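PDB 5XHH: Hcp1 family type VI secretion system effector from Salmonella typhimurium, which probably forms, as other Hcp proteins do, hexameric rings that stack into the inner tube of the type VI secretion system and may carry effectors. Local coordinates for residues 97-102 / 132-137; 5-10 / 80-85; 59-64 / 116-121; 53-58 / 124-129. All blocks are in the same frame, centred on the assembly; numbering follows the deposited sequence.

In the fold
Interactions 1 and 2 lie in one antiparallel sheet, where strands 79-88 and 97-102 are neighbours, and Phe-101 N comes 2.9 Å from Ala-82 O. Interaction 4 belongs to the second sheet, and its side chains meet those of the other two in the core: Leu-7 CD2 lies 3.5 Å from Phe-58 CE2, and Phe-101 CD2 lies 3.5 Å from Phe-129 CG. Interactions 1 and 4 set an apolar face against a polar one, whereas both faces of interaction 2 are largely apolar, Lys-8 excepted. Interaction 3 extends the strand pair of interaction 4 to the surface, about 17 Å between its centre and that of the chain; there a single backbone bond and a water replace the ladder.

Interaction 1: residues 97-102 / 132-137; sequences LKYTFT and VKQEYV
Tyr-99 and Gln-134 run side by side in the same direction from a non-hydrogen-bonded pair, the phenol ring and the amide plane turned 71° against each other. Gln-134 CB approaches the ring obliquely, 3.5 Å from Tyr-99 CD1, while Gln-134 NE2 lies in the ring plane at its edge. A water joins the two ends, 2.5 Å from Tyr-99 OH and donating to Gln-134 OE1. Further along this face Val-132 lies alongside Phe-101: with CG1 at chi1 58°, the other branch, CG2, is anti to the backbone N and comes 3.6 Å from Phe-101 CE2. Trp-30 and Trp-32 meet the Tyr-99 ring from the other sheet.

The reverse face is polar. Lys-98 and Glu-135 lie side by side, pointing the same way, but Lys-98 NZ stays 4.7 Å from Glu-135 OE1, too far for a salt bridge, though the opposite charges probably attract. A second water lies 2.9 Å from Thr-100 OG1 and is also within bonding distance of Glu-135 OE1 and Lys-133 O. Between the two faces, paired backbone bonds link Lys-98 with Glu-135 and Thr-100 with Lys-133, the straightest from Thr-100 N to Lys-133 O at 169°. The pair is an antiparallel ladder of the Hcp β-barrel, with Tyr-99 and Phe-101 buried in the core.

Interaction 2: residues 5-10 / 80-85; sequences IFLKID and PQAILV
Backbone hydrogen bonds between Phe-6 and Val-85 and between Lys-8 and Ile-83 run in both directions and hold the strands antiparallel. The bond from Lys-8 N to Ile-83 O is nearly straight, at 173°. Between these pairs the alpha carbons add CA-H...O contacts, with Ala-82 CA only 3.0 Å from Lys-8 O.

Apolar packing fills the face bearing Leu-7, Ile-9, Ala-82 and Leu-84. Leu-7 has its CG opposite the backbone N (chi1 -178°), which brings CD1 over the partner strand, 3.4 Å from Ile-83 O and 3.9 Å from Leu-84 CB. Ile-5 and Leu-84 lie alongside one another, pointing the same way, with Ile-5 CG2 3.7 Å from Leu-84 CD2. Phe-58 and Leu-56 of the second sheet cover Leu-7 and Leu-84.

Polar contacts gather where strand 3-9 ends. Asp-10 N donates to Gln-81 O at 3.2 Å, and in return the carboxylate OD2 accepts a bond from Gln-81 N, so Asp-10 meets Gln-81 through both backbone and side chain, the second bond being weak. Its carboxylate is turned 20° from the Gln-81 amide plane. A water accepts from Lys-8 NZ at 2.7 Å and donates to Asp-10 OD1 and Gln-81 OE1, tying three polar side chains together. This is an antiparallel β-ladder of the Hcp barrel, packed on its inner side against the other sheet.

Interaction 3: residues 59-64 / 116-121; sequences DHYIDR and DGEIAS
Ser-121 O takes the N-H of Ile-62 at 2.9 Å and is also approached by Tyr-61 CA at 3.5 Å. The Ile-62 bond is straight at the hydrogen (166°), but the donor stands above the carbonyl plane, 38° out of it. The same oxygen lies in the plane of the Tyr-61 ring, at its edge, 3.7 Å from CD1. A water bridges the same two residues, Ile-62 and Ser-121, donating to Ile-62 O at 2.6 Å and hydrogen-bonded to Ser-121 OG.

The contact lies where strand 51-61 runs out beside the loop that leads from strand 104-113 into strand 121-129, at the exposed end of the four-stranded sheet of the Hcp fold. The side-chain contacts here are few and lie at the surface. Tyr-61 reaches across the loop, with Ala-120 CB approaching the ring obliquely, 4.2 Å from CE1, and Ile-119 O near the ring plane. Ile-62 lays CG1 and CD1 along Ser-121, CD1 coming 3.9 Å from Ser-121 CB.

On the 59-64 side, His-60 ND1 donates to Asp-63 OD2 at 2.8 Å, nearly in the imidazole plane but from above the carboxylate. Asp-63 OD1 also caps Ala-65 N before helix 66-75, while His-60 NE2 is hydrogen-bonded to Glu-123 OE2.

Interaction 4: residues 53-58 / 124-129; sequences VTNLDF and TVELSF
Leu-56 with Leu-127, and Phe-58 with Val-125, each exchange two backbone hydrogen bonds, forming an antiparallel ladder in the four-stranded sheet of the Hcp β-barrel. The shortest runs from Leu-56 N to Leu-127 O, 2.8 Å. The Asn-55 side chain adds a diagonal bond: ND2 donates to Glu-126 OE1 at 3.1 Å, straight at 168°, with the carboxylate oxygen in the amide plane.

Asp-57 OD2 lies 4.1 Å from Glu-126 OE2, a like-charge approach probably eased by the salt bridge from Arg-31 to Asp-57 OD1. That oxygen also accepts from a water that contacts Thr-124 OG1. Where the strands diverge, another water takes the N-H of Phe-129 and donates to Thr-54 O at 2.7 Å, while Thr-54 OG1 donates to Asn-55 O.

On the apolar face, Phe-58 CG sits between backbone N and carbonyl carbon (chi1 75°), swinging the ring alongside Val-125, whose CB lies over one face, 3.8 Å from the centroid and 25° off the ring normal.

Interaction 1: residues 97-102 / 132-137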
loop_
_atom_site.group_PDB
_atom_site.type_symbol
_atom_site.label_atom_id
_atom_site.label_comp_id
_atom_site.label_asym_id
_atom_site.label_seq_id
_atom_site.Cartn_x
_atom_site.Cartn_y
_atom_site.Cartn_z
ATOM N N LEU A 97 1.757 -8.279 -10.758
ATOM C CA LEU A 97 0.686 -7.459 -10.183
ATOM C C LEU A 97 1.207 -6.120 -9.674
ATOM O O LEU A 97 2.199 -6.077 -8.937
ATOM C CB LEU A 97 -0.025 -8.224 -9.050
ATOM C CG LEU A 97 -1.172 -7.543 -8.284
ATOM C CD1 LEU A 97 -2.381 -7.187 -9.194
ATOM C CD2 LEU A 97 -1.609 -8.414 -7.086
ATOM N N LYS A 98 0.504 -5.032 -10.013
ATOM C CA LYS A 98 0.923 -3.696 -9.582
ATOM C C LYS A 98 -0.278 -2.815 -9.240
ATOM O O LYS A 98 -1.237 -2.742 -10.005
ATOM C CB LYS A 98 1.779 -3.031 -10.668
ATOM C CG LYS A 98 2.190 -1.596 -10.389
ATOM C CD LYS A 98 3.357 -1.177 -11.332
ATOM C CE LYS A 98 3.420 0.326 -11.523
ATOM N NZ LYS A 98 4.668 0.859 -12.211
ATOM N N TYR A 99 -0.233 -2.158 -8.084
ATOM C CA TYR A 99 -1.190 -1.117 -7.733
ATOM C C TYR A 99 -0.443 0.203 -7.602
ATOM O O TYR A 99 0.562 0.285 -6.885
ATOM C CB TYR A 99 -1.920 -1.402 -6.414
ATOM C CG TYR A 99 -2.636 -2.727 -6.335
ATOM C CD1 TYR A 99 -3.882 -2.906 -6.918
ATOM C CD2 TYR A 99 -2.079 -3.789 -5.647
ATOM C CE1 TYR A 99 -4.550 -4.135 -6.834
ATOM C CE2 TYR A 99 -2.722 -5.008 -5.564
ATOM C CZ TYR A 99 -3.958 -5.171 -6.158
ATOM O OH TYR A 99 -4.581 -6.376 -6.055
ATOM N N THR A 100 -0.947 1.231 -8.259
ATOM C CA THR A 100 -0.407 2.585 -8.157
ATOM C C THR A 100 -1.461 3.430 -7.456
ATOM O O THR A 100 -2.553 3.638 -7.992
ATOM C CB THR A 100 -0.058 3.145 -9.538
ATOM O OG1 THR A 100 0.945 2.317 -10.133
ATOM C CG2 THR A 100 0.476 4.543 -9.421
ATOM N N PHE A 101 -1.150 3.872 -6.246
ATOM C CA PHE A 101 -2.036 4.700 -5.443
ATOM C C PHE A 101 -1.543 6.139 -5.515
ATOM O O PHE A 101 -0.339 6.389 -5.632
ATOM C CB PHE A 101 -2.063 4.265 -3.971
ATOM C CG PHE A 101 -2.300 2.794 -3.748
ATOM C CD1 PHE A 101 -1.239 1.904 -3.688
ATOM C CD2 PHE A 101 -3.579 2.311 -3.527
ATOM C CE1 PHE A 101 -1.460 0.541 -3.447
ATOM C CE2 PHE A 101 -3.806 0.970 -3.292
ATOM C CZ PHE A 101 -2.753 0.082 -3.252
ATOM N N THR A 102 -2.476 7.089 -5.432
ATOM C CA THR A 102 -2.069 8.485 -5.349
ATOM C C THR A 102 -2.785 9.187 -4.208
ATOM O O THR A 102 -3.862 8.771 -3.778
ATOM C CB THR A 102 -2.352 9.271 -6.641
ATOM O OG1 THR A 102 -3.761 9.451 -6.785
ATOM C CG2 THR A 102 -1.777 8.572 -7.853
ATOM N N VAL A 132 -6.674 4.622 -7.072
ATOM C CA VAL A 132 -5.887 3.405 -7.256
ATOM C C VAL A 132 -6.013 2.952 -8.697
ATOM O O VAL A 132 -7.090 3.033 -9.301
ATOM C CB VAL A 132 -6.307 2.269 -6.293
ATOM C CG1 VAL A 132 -7.770 1.906 -6.459
ATOM C CG2 VAL A 132 -5.422 1.025 -6.482
ATOM N N LYS A 133 -4.909 2.460 -9.245
ATOM C CA LYS A 133 -4.909 1.894 -10.587
ATOM C C LYS A 133 -4.154 0.583 -10.534
ATOM O O LYS A 133 -2.998 0.551 -10.099
ATOM C CB LYS A 133 -4.264 2.844 -11.595
ATOM C CG LYS A 133 -3.919 2.162 -12.895
ATOM C CD LYS A 133 -3.696 3.163 -14.012
ATOM C CE LYS A 133 -4.843 3.108 -15.023
ATOM N NZ LYS A 133 -4.571 3.877 -16.284
ATOM N N GLN A 134 -4.785 -0.496 -10.968
ATOM C CA GLN A 134 -4.123 -1.787 -10.946
ATOM C C GLN A 134 -3.804 -2.236 -12.365
ATOM O O GLN A 134 -4.571 -1.982 -13.298
ATOM C CB GLN A 134 -4.968 -2.831 -10.194
ATOM C CG GLN A 134 -6.033 -3.554 -10.959
ATOM C CD GLN A 134 -6.770 -4.593 -10.083
ATOM O OE1 GLN A 134 -6.507 -5.796 -10.164
ATOM N NE2 GLN A 134 -7.690 -4.123 -9.263
ATOM N N GLU A 135 -2.649 -2.884 -12.499
ATOM C CA GLU A 135 -2.159 -3.500 -13.720
ATOM C C GLU A 135 -1.812 -4.949 -13.427
ATOM O O GLU A 135 -1.054 -5.235 -12.498
ATOM C CB GLU A 135 -0.912 -2.776 -14.246
ATOM C CG GLU A 135 -1.154 -1.315 -14.573
ATOM C CD GLU A 135 0.138 -0.564 -14.852
ATOM O OE1 GLU A 135 0.428 0.402 -14.115
ATOM O OE2 GLU A 135 0.866 -0.958 -15.789
ATOM N N TYR A 136 -2.364 -5.852 -14.222
ATOM C CA TYR A 136 -2.093 -7.275 -14.153
ATOM C C TYR A 136 -1.468 -7.700 -15.474
ATOM O O TYR A 136 -1.948 -7.309 -16.537
ATOM C CB TYR A 136 -3.394 -8.065 -13.890
ATOM C CG TYR A 136 -3.187 -9.565 -13.832
ATOM C CD1 TYR A 136 -2.883 -10.197 -12.629
ATOM C CD2 TYR A 136 -3.290 -10.349 -14.977
ATOM C CE1 TYR A 136 -2.672 -11.562 -12.578
ATOM C CE2 TYR A 136 -3.079 -11.710 -14.934
ATOM C CZ TYR A 136 -2.781 -12.313 -13.734
ATOM O OH TYR A 136 -2.582 -13.669 -13.676
ATOM N N VAL A 137 -0.416 -8.510 -15.417
ATOM C CA VAL A 137 0.261 -8.997 -16.618
ATOM C C VAL A 137 0.016 -10.496 -16.751
ATOM O O VAL A 137 0.591 -11.303 -16.009
ATOM C CB VAL A 137 1.763 -8.702 -16.595
ATOM C CG1 VAL A 137 2.413 -9.302 -17.838
ATOM C CG2 VAL A 137 2.023 -7.197 -16.487
HETATM O O HOH W 1 -6.486 -6.955 -7.584
HETATM O O HOH W 2 -0.460 0.130 -11.419
#

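Interaction 2: residues 5-10 / 80-85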
loop_
_atom_site.group_PDB
_atom_site.type_symbol
_atom_site.label_atom_id
_atom_site.label_comp_id
_atom_site.label_asym_id
_atom_site.label_seq_id
_atom_site.Cartn_x
_atom_site.Cartn_y
_atom_site.Cartn_z
ATOM N N ILE A 5 7.041 -8.862 -2.400
ATOM C CA ILE A 5 6.113 -7.738 -2.401
ATOM C C ILE A 5 6.913 -6.493 -2.050
ATOM O O ILE A 5 7.607 -6.471 -1.028
ATOM C CB ILE A 5 4.963 -7.936 -1.388
ATOM C CG1 ILE A 5 4.317 -9.328 -1.546
ATOM C CG2 ILE A 5 3.915 -6.848 -1.558
ATOM C CD1 ILE A 5 3.401 -9.741 -0.383
ATOM N N PHE A 6 6.812 -5.460 -2.879
ATOM C CA PHE A 6 7.545 -4.220 -2.676
ATOM C C PHE A 6 6.571 -3.055 -2.638
ATOM O O PHE A 6 5.588 -3.029 -3.389
ATOM C CB PHE A 6 8.585 -4.000 -3.787
ATOM C CG PHE A 6 9.581 -5.110 -3.892
ATOM C CD1 PHE A 6 10.624 -5.196 -3.002
ATOM C CD2 PHE A 6 9.458 -6.086 -4.875
ATOM C CE1 PHE A 6 11.544 -6.225 -3.092
ATOM C CE2 PHE A 6 10.371 -7.118 -4.972
ATOM C CZ PHE A 6 11.420 -7.181 -4.082
ATOM N N LEU A 7 6.837 -2.100 -1.750
ATOM C CA LEU A 7 6.036 -0.891 -1.644
ATOM C C LEU A 7 6.962 0.310 -1.728
ATOM O O LEU A 7 7.812 0.508 -0.857
ATOM C CB LEU A 7 5.219 -0.857 -0.355
ATOM C CG LEU A 7 4.321 0.373 -0.229
ATOM C CD1 LEU A 7 3.397 0.481 -1.436
ATOM C CD2 LEU A 7 3.507 0.338 1.065
ATOM N N LYS A 8 6.799 1.093 -2.783
ATOM C CA LYS A 8 7.569 2.301 -3.016
ATOM C C LYS A 8 6.709 3.484 -2.594
ATOM O O LYS A 8 5.680 3.757 -3.214
ATOM C CB LYS A 8 7.961 2.398 -4.488
ATOM C CG LYS A 8 8.751 3.661 -4.831
ATOM C CD LYS A 8 8.701 3.968 -6.319
ATOM C CE LYS A 8 9.686 5.078 -6.671
ATOM N NZ LYS A 8 9.375 5.683 -7.980
ATOM N N ILE A 9 7.127 4.194 -1.552
ATOM C CA ILE A 9 6.402 5.351 -1.051
ATOM C C ILE A 9 7.239 6.602 -1.286
ATOM O O ILE A 9 8.388 6.676 -0.837
ATOM C CB ILE A 9 6.062 5.202 0.441
ATOM C CG1 ILE A 9 5.255 3.922 0.690
ATOM C CG2 ILE A 9 5.282 6.424 0.912
ATOM C CD1 ILE A 9 4.938 3.696 2.150
ATOM N N ASP A 10 6.661 7.586 -1.979
ATOM C CA ASP A 10 7.356 8.854 -2.190
ATOM C C ASP A 10 7.787 9.442 -0.851
ATOM O O ASP A 10 6.984 9.551 0.080
ATOM C CB ASP A 10 6.459 9.851 -2.924
ATOM C CG ASP A 10 6.319 9.559 -4.403
ATOM O OD1 ASP A 10 7.050 8.699 -4.929
ATOM O OD2 ASP A 10 5.490 10.230 -5.048
ATOM N N PRO A 80 2.357 12.022 -2.576
ATOM C CA PRO A 80 1.849 12.018 -3.970
ATOM C C PRO A 80 1.499 10.635 -4.499
ATOM O O PRO A 80 0.379 10.438 -4.978
ATOM C CB PRO A 80 2.997 12.674 -4.758
ATOM C CG PRO A 80 3.622 13.627 -3.744
ATOM C CD PRO A 80 3.535 12.895 -2.412
ATOM N N GLN A 81 2.400 9.657 -4.412
ATOM C CA GLN A 81 2.044 8.335 -4.913
ATOM C C GLN A 81 2.793 7.245 -4.153
ATOM O O GLN A 81 3.763 7.502 -3.430
ATOM C CB GLN A 81 2.287 8.214 -6.433
ATOM C CG GLN A 81 3.688 7.850 -6.846
ATOM C CD GLN A 81 3.795 7.368 -8.299
ATOM O OE1 GLN A 81 4.804 6.794 -8.673
ATOM N NE2 GLN A 81 2.766 7.611 -9.113
ATOM N N ALA A 82 2.298 6.018 -4.321
ATOM C CA ALA A 82 2.916 4.816 -3.786
ATOM C C ALA A 82 2.639 3.684 -4.760
ATOM O O ALA A 82 1.566 3.628 -5.347
ATOM C CB ALA A 82 2.368 4.453 -2.395
ATOM N N ILE A 83 3.599 2.783 -4.925
ATOM C CA ILE A 83 3.487 1.709 -5.901
ATOM C C ILE A 83 3.711 0.394 -5.182
ATOM O O ILE A 83 4.765 0.185 -4.572
ATOM C CB ILE A 83 4.488 1.862 -7.054
ATOM C CG1 ILE A 83 4.304 3.215 -7.742
ATOM C CG2 ILE A 83 4.304 0.718 -8.029
ATOM C CD1 ILE A 83 5.352 3.516 -8.826
ATOM N N LEU A 84 2.728 -0.491 -5.255
ATOM C CA LEU A 84 2.796 -1.802 -4.638
ATOM C C LEU A 84 2.935 -2.814 -5.762
ATOM O O LEU A 84 2.098 -2.858 -6.662
ATOM C CB LEU A 84 1.550 -2.062 -3.785
ATOM C CG LEU A 84 1.559 -3.230 -2.794
ATOM C CD1 LEU A 84 0.258 -3.253 -1.986
ATOM C CD2 LEU A 84 1.735 -4.556 -3.505
ATOM N N VAL A 85 3.980 -3.631 -5.698
ATOM C CA VAL A 85 4.278 -4.610 -6.730
ATOM C C VAL A 85 4.403 -5.985 -6.081
ATOM O O VAL A 85 5.019 -6.125 -5.023
ATOM C CB VAL A 85 5.569 -4.238 -7.480
ATOM C CG1 VAL A 85 6.163 -5.451 -8.119
ATOM C CG2 VAL A 85 5.288 -3.123 -8.514
HETATM O O HOH W 3 7.789 7.919 -7.993
#

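Interaction 3: residues 59-64 / 116-121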
loop_
_atom_site.group_PDB
_atom_site.type_symbol
_atom_site.label_atom_id
_atom_site.label_comp_id
_atom_site.label_asym_id
_atom_site.label_seq_id
_atom_site.Cartn_x
_atom_site.Cartn_y
_atom_site.Cartn_z
ATOM N N ASP A 59 1.711 -4.936 6.278
ATOM C CA ASP A 59 2.593 -5.347 7.371
ATOM C C ASP A 59 4.030 -5.345 6.858
ATOM O O ASP A 59 4.292 -5.756 5.717
ATOM C CB ASP A 59 2.208 -6.760 7.877
ATOM C CG ASP A 59 2.872 -7.137 9.209
ATOM O OD1 ASP A 59 3.424 -6.268 9.935
ATOM O OD2 ASP A 59 2.835 -8.341 9.536
ATOM N N HIS A 60 4.963 -4.867 7.678
ATOM C CA HIS A 60 6.362 -5.050 7.320
ATOM C C HIS A 60 7.165 -5.226 8.601
ATOM O O HIS A 60 6.685 -4.931 9.699
ATOM C CB HIS A 60 6.895 -3.874 6.482
ATOM C CG HIS A 60 7.030 -2.592 7.252
ATOM N ND1 HIS A 60 8.166 -1.810 7.207
ATOM C CD2 HIS A 60 6.181 -1.971 8.104
ATOM C CE1 HIS A 60 8.008 -0.764 7.998
ATOM N NE2 HIS A 60 6.813 -0.839 8.554
ATOM N N TYR A 61 8.384 -5.740 8.460
ATOM C CA TYR A 61 9.308 -5.704 9.587
ATOM C C TYR A 61 9.636 -4.256 9.904
ATOM O O TYR A 61 9.683 -3.411 9.010
ATOM C CB TYR A 61 10.588 -6.489 9.280
ATOM C CG TYR A 61 10.367 -7.977 9.217
ATOM C CD1 TYR A 61 9.830 -8.652 10.296
ATOM C CD2 TYR A 61 10.696 -8.704 8.084
ATOM C CE1 TYR A 61 9.608 -10.003 10.251
ATOM C CE2 TYR A 61 10.480 -10.080 8.025
ATOM C CZ TYR A 61 9.932 -10.714 9.117
ATOM O OH TYR A 61 9.701 -12.066 9.106
ATOM N N ILE A 62 9.817 -3.948 11.187
ATOM C CA ILE A 62 10.216 -2.587 11.526
ATOM C C ILE A 62 11.542 -2.307 10.850
ATOM O O ILE A 62 12.476 -3.113 10.926
ATOM C CB ILE A 62 10.282 -2.394 13.048
ATOM C CG1 ILE A 62 8.882 -2.548 13.649
ATOM C CG2 ILE A 62 10.893 -1.012 13.368
ATOM C CD1 ILE A 62 8.827 -2.496 15.165
ATOM N N ASP A 63 11.612 -1.205 10.118
ATOM C CA ASP A 63 12.754 -1.012 9.232
ATOM C C ASP A 63 12.971 0.483 9.036
ATOM O O ASP A 63 12.393 1.301 9.757
ATOM C CB ASP A 63 12.545 -1.776 7.909
ATOM C CG ASP A 63 11.307 -1.316 7.137
ATOM O OD1 ASP A 63 10.856 -0.167 7.331
ATOM O OD2 ASP A 63 10.794 -2.118 6.317
ATOM N N ARG A 64 13.787 0.839 8.031
ATOM C CA ARG A 64 14.162 2.233 7.819
ATOM C C ARG A 64 12.950 3.131 7.566
ATOM O O ARG A 64 13.007 4.332 7.843
ATOM C CB ARG A 64 15.156 2.339 6.651
ATOM C CG ARG A 64 15.483 3.777 6.236
ATOM C CD ARG A 64 16.108 3.869 4.846
ATOM N NE ARG A 64 17.556 3.693 4.875
ATOM C CZ ARG A 64 18.432 4.682 5.043
ATOM N NH1 ARG A 64 18.012 5.930 5.201
ATOM N NH2 ARG A 64 19.733 4.426 5.053
ATOM N N ASP A 116 9.943 -13.971 20.622
ATOM C CA ASP A 116 9.814 -15.080 19.682
ATOM C C ASP A 116 10.276 -14.693 18.277
ATOM O O ASP A 116 10.019 -13.587 17.792
ATOM C CB ASP A 116 8.360 -15.543 19.631
ATOM C CG ASP A 116 8.082 -16.479 18.471
ATOM O OD1 ASP A 116 8.995 -17.231 18.079
ATOM O OD2 ASP A 116 6.943 -16.473 17.962
ATOM N N GLY A 117 10.935 -15.643 17.610
ATOM C CA GLY A 117 11.471 -15.459 16.271
ATOM C C GLY A 117 10.475 -15.046 15.200
ATOM O O GLY A 117 10.669 -14.020 14.534
ATOM N N GLU A 118 9.427 -15.840 14.980
ATOM C CA GLU A 118 8.322 -15.298 14.209
ATOM C C GLU A 118 7.609 -14.253 15.073
ATOM O O GLU A 118 7.722 -14.249 16.306
ATOM C CB GLU A 118 7.372 -16.404 13.730
ATOM C CG GLU A 118 6.186 -15.901 12.874
ATOM C CD GLU A 118 6.512 -15.746 11.389
ATOM O OE1 GLU A 118 5.729 -16.255 10.554
ATOM O OE2 GLU A 118 7.549 -15.129 11.060
ATOM N N ILE A 119 6.911 -13.335 14.403
ATOM C CA ILE A 119 6.530 -12.021 14.929
ATOM C C ILE A 119 7.746 -11.104 14.824
ATOM O O ILE A 119 7.751 -10.173 14.016
ATOM C CB ILE A 119 5.984 -12.063 16.370
ATOM C CG1 ILE A 119 4.737 -12.946 16.452
ATOM C CG2 ILE A 119 5.665 -10.653 16.833
ATOM C CD1 ILE A 119 3.939 -12.748 17.705
ATOM N N ALA A 120 8.786 -11.368 15.615
ATOM C CA ALA A 120 10.029 -10.572 15.607
ATOM C C ALA A 120 9.676 -9.130 15.981
ATOM O O ALA A 120 9.037 -8.912 17.023
ATOM C CB ALA A 120 10.743 -10.746 14.266
ATOM N N SER A 121 10.109 -8.128 15.211
ATOM C CA SER A 121 9.687 -6.738 15.362
ATOM C C SER A 121 9.045 -6.336 14.046
ATOM O O SER A 121 9.745 -6.209 13.034
ATOM C CB SER A 121 10.859 -5.819 15.690
ATOM O OG SER A 121 11.912 -5.995 14.751
HETATM O O HOH W 4 12.933 -5.179 12.408
#

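Interaction 4: residues 53-58 / 124-129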
loop_
_atom_site.group_PDB
_atom_site.type_symbol
_atom_site.label_atom_id
_atom_site.label_comp_id
_atom_site.label_asym_id
_atom_site.label_seq_id
_atom_site.Cartn_x
_atom_site.Cartn_y
_atom_site.Cartn_z
ATOM N N VAL A 53 -13.801 2.907 -0.730
ATOM C CA VAL A 53 -12.618 2.071 -0.620
ATOM C C VAL A 53 -12.094 2.183 0.807
ATOM O O VAL A 53 -12.288 3.203 1.472
ATOM C CB VAL A 53 -11.568 2.505 -1.677
ATOM C CG1 VAL A 53 -10.859 3.800 -1.273
ATOM C CG2 VAL A 53 -10.594 1.408 -1.977
ATOM N N THR A 54 -11.490 1.097 1.301
ATOM C CA THR A 54 -10.798 1.098 2.584
ATOM C C THR A 54 -9.414 1.727 2.446
ATOM O O THR A 54 -8.965 2.093 1.359
ATOM C CB THR A 54 -10.610 -0.317 3.120
ATOM O OG1 THR A 54 -9.703 -1.025 2.259
ATOM C CG2 THR A 54 -11.923 -1.056 3.206
ATOM N N ASN A 55 -8.710 1.827 3.569
ATOM C CA ASN A 55 -7.278 2.088 3.508
ATOM C C ASN A 55 -6.528 0.870 2.959
ATOM O O ASN A 55 -7.016 -0.259 2.963
ATOM C CB ASN A 55 -6.742 2.446 4.895
ATOM C CG ASN A 55 -7.332 3.740 5.425
ATOM O OD1 ASN A 55 -7.791 4.565 4.649
ATOM N ND2 ASN A 55 -7.332 3.915 6.749
ATOM N N LEU A 56 -5.331 1.119 2.459
ATOM C CA LEU A 56 -4.367 0.048 2.280
ATOM C C LEU A 56 -3.806 -0.345 3.644
ATOM O O LEU A 56 -3.203 0.486 4.330
ATOM C CB LEU A 56 -3.244 0.500 1.351
ATOM C CG LEU A 56 -2.101 -0.516 1.243
ATOM C CD1 LEU A 56 -2.564 -1.839 0.574
ATOM C CD2 LEU A 56 -0.943 0.088 0.494
ATOM N N ASP A 57 -4.020 -1.599 4.047
ATOM C CA ASP A 57 -3.411 -2.150 5.255
ATOM C C ASP A 57 -2.230 -3.020 4.829
ATOM O O ASP A 57 -2.395 -3.920 4.005
ATOM C CB ASP A 57 -4.450 -2.951 6.054
ATOM C CG ASP A 57 -3.878 -3.611 7.332
ATOM O OD1 ASP A 57 -2.840 -4.300 7.275
ATOM O OD2 ASP A 57 -4.494 -3.462 8.403
ATOM N N PHE A 58 -1.041 -2.757 5.371
ATOM C CA PHE A 58 0.088 -3.628 5.070
ATOM C C PHE A 58 0.920 -3.868 6.323
ATOM O O PHE A 58 0.842 -3.120 7.297
ATOM C CB PHE A 58 0.955 -3.090 3.912
ATOM C CG PHE A 58 1.835 -1.916 4.261
ATOM C CD1 PHE A 58 3.130 -2.116 4.717
ATOM C CD2 PHE A 58 1.401 -0.627 4.065
ATOM C CE1 PHE A 58 3.953 -1.040 5.030
ATOM C CE2 PHE A 58 2.225 0.460 4.360
ATOM C CZ PHE A 58 3.502 0.247 4.836
ATOM N N THR A 124 2.191 -2.915 11.575
ATOM C CA THR A 124 1.047 -2.735 10.697
ATOM C C THR A 124 0.868 -1.257 10.391
ATOM O O THR A 124 1.045 -0.404 11.260
ATOM C CB THR A 124 -0.217 -3.311 11.348
ATOM O OG1 THR A 124 -0.057 -4.718 11.476
ATOM C CG2 THR A 124 -1.470 -3.026 10.511
ATOM N N VAL A 125 0.540 -0.958 9.141
ATOM C CA VAL A 125 0.432 0.407 8.651
ATOM C C VAL A 125 -0.831 0.513 7.811
ATOM O O VAL A 125 -1.133 -0.374 7.007
ATOM C CB VAL A 125 1.663 0.809 7.807
ATOM C CG1 VAL A 125 1.540 2.257 7.331
ATOM C CG2 VAL A 125 2.950 0.590 8.589
ATOM N N GLU A 126 -1.563 1.596 7.991
ATOM C CA GLU A 126 -2.678 1.918 7.126
ATOM C C GLU A 126 -2.397 3.241 6.440
ATOM O O GLU A 126 -2.018 4.221 7.104
ATOM C CB GLU A 126 -3.980 1.988 7.898
ATOM C CG GLU A 126 -4.440 0.652 8.438
ATOM C CD GLU A 126 -5.774 0.784 9.137
ATOM O OE1 GLU A 126 -6.522 1.717 8.774
ATOM O OE2 GLU A 126 -6.069 -0.031 10.039
ATOM N N LEU A 127 -2.587 3.242 5.115
ATOM C CA LEU A 127 -2.465 4.414 4.259
ATOM C C LEU A 127 -3.803 4.640 3.580
ATOM O O LEU A 127 -4.318 3.745 2.899
ATOM C CB LEU A 127 -1.383 4.231 3.197
ATOM C CG LEU A 127 0.010 3.726 3.550
ATOM C CD1 LEU A 127 0.799 3.505 2.277
ATOM C CD2 LEU A 127 0.731 4.683 4.482
ATOM N N SER A 128 -4.371 5.820 3.762
ATOM C CA SER A 128 -5.543 6.146 2.976
ATOM C C SER A 128 -5.087 6.624 1.608
ATOM O O SER A 128 -4.001 7.180 1.463
ATOM C CB SER A 128 -6.381 7.215 3.669
ATOM O OG SER A 128 -5.651 8.417 3.707
ATOM N N PHE A 129 -5.904 6.362 0.592
ATOM C CA PHE A 129 -5.600 6.812 -0.756
ATOM C C PHE A 129 -6.893 7.245 -1.428
ATOM O O PHE A 129 -7.964 6.695 -1.160
ATOM C CB PHE A 129 -4.900 5.715 -1.592
ATOM C CG PHE A 129 -5.699 4.447 -1.722
ATOM C CD1 PHE A 129 -5.572 3.435 -0.785
ATOM C CD2 PHE A 129 -6.583 4.272 -2.769
ATOM C CE1 PHE A 129 -6.313 2.262 -0.896
ATOM C CE2 PHE A 129 -7.327 3.108 -2.888
ATOM C CZ PHE A 129 -7.188 2.095 -1.942
HETATM O O HOH W 5 -8.208 4.683 0.895
HETATM O O HOH W 6 -1.058 -5.777 8.611
#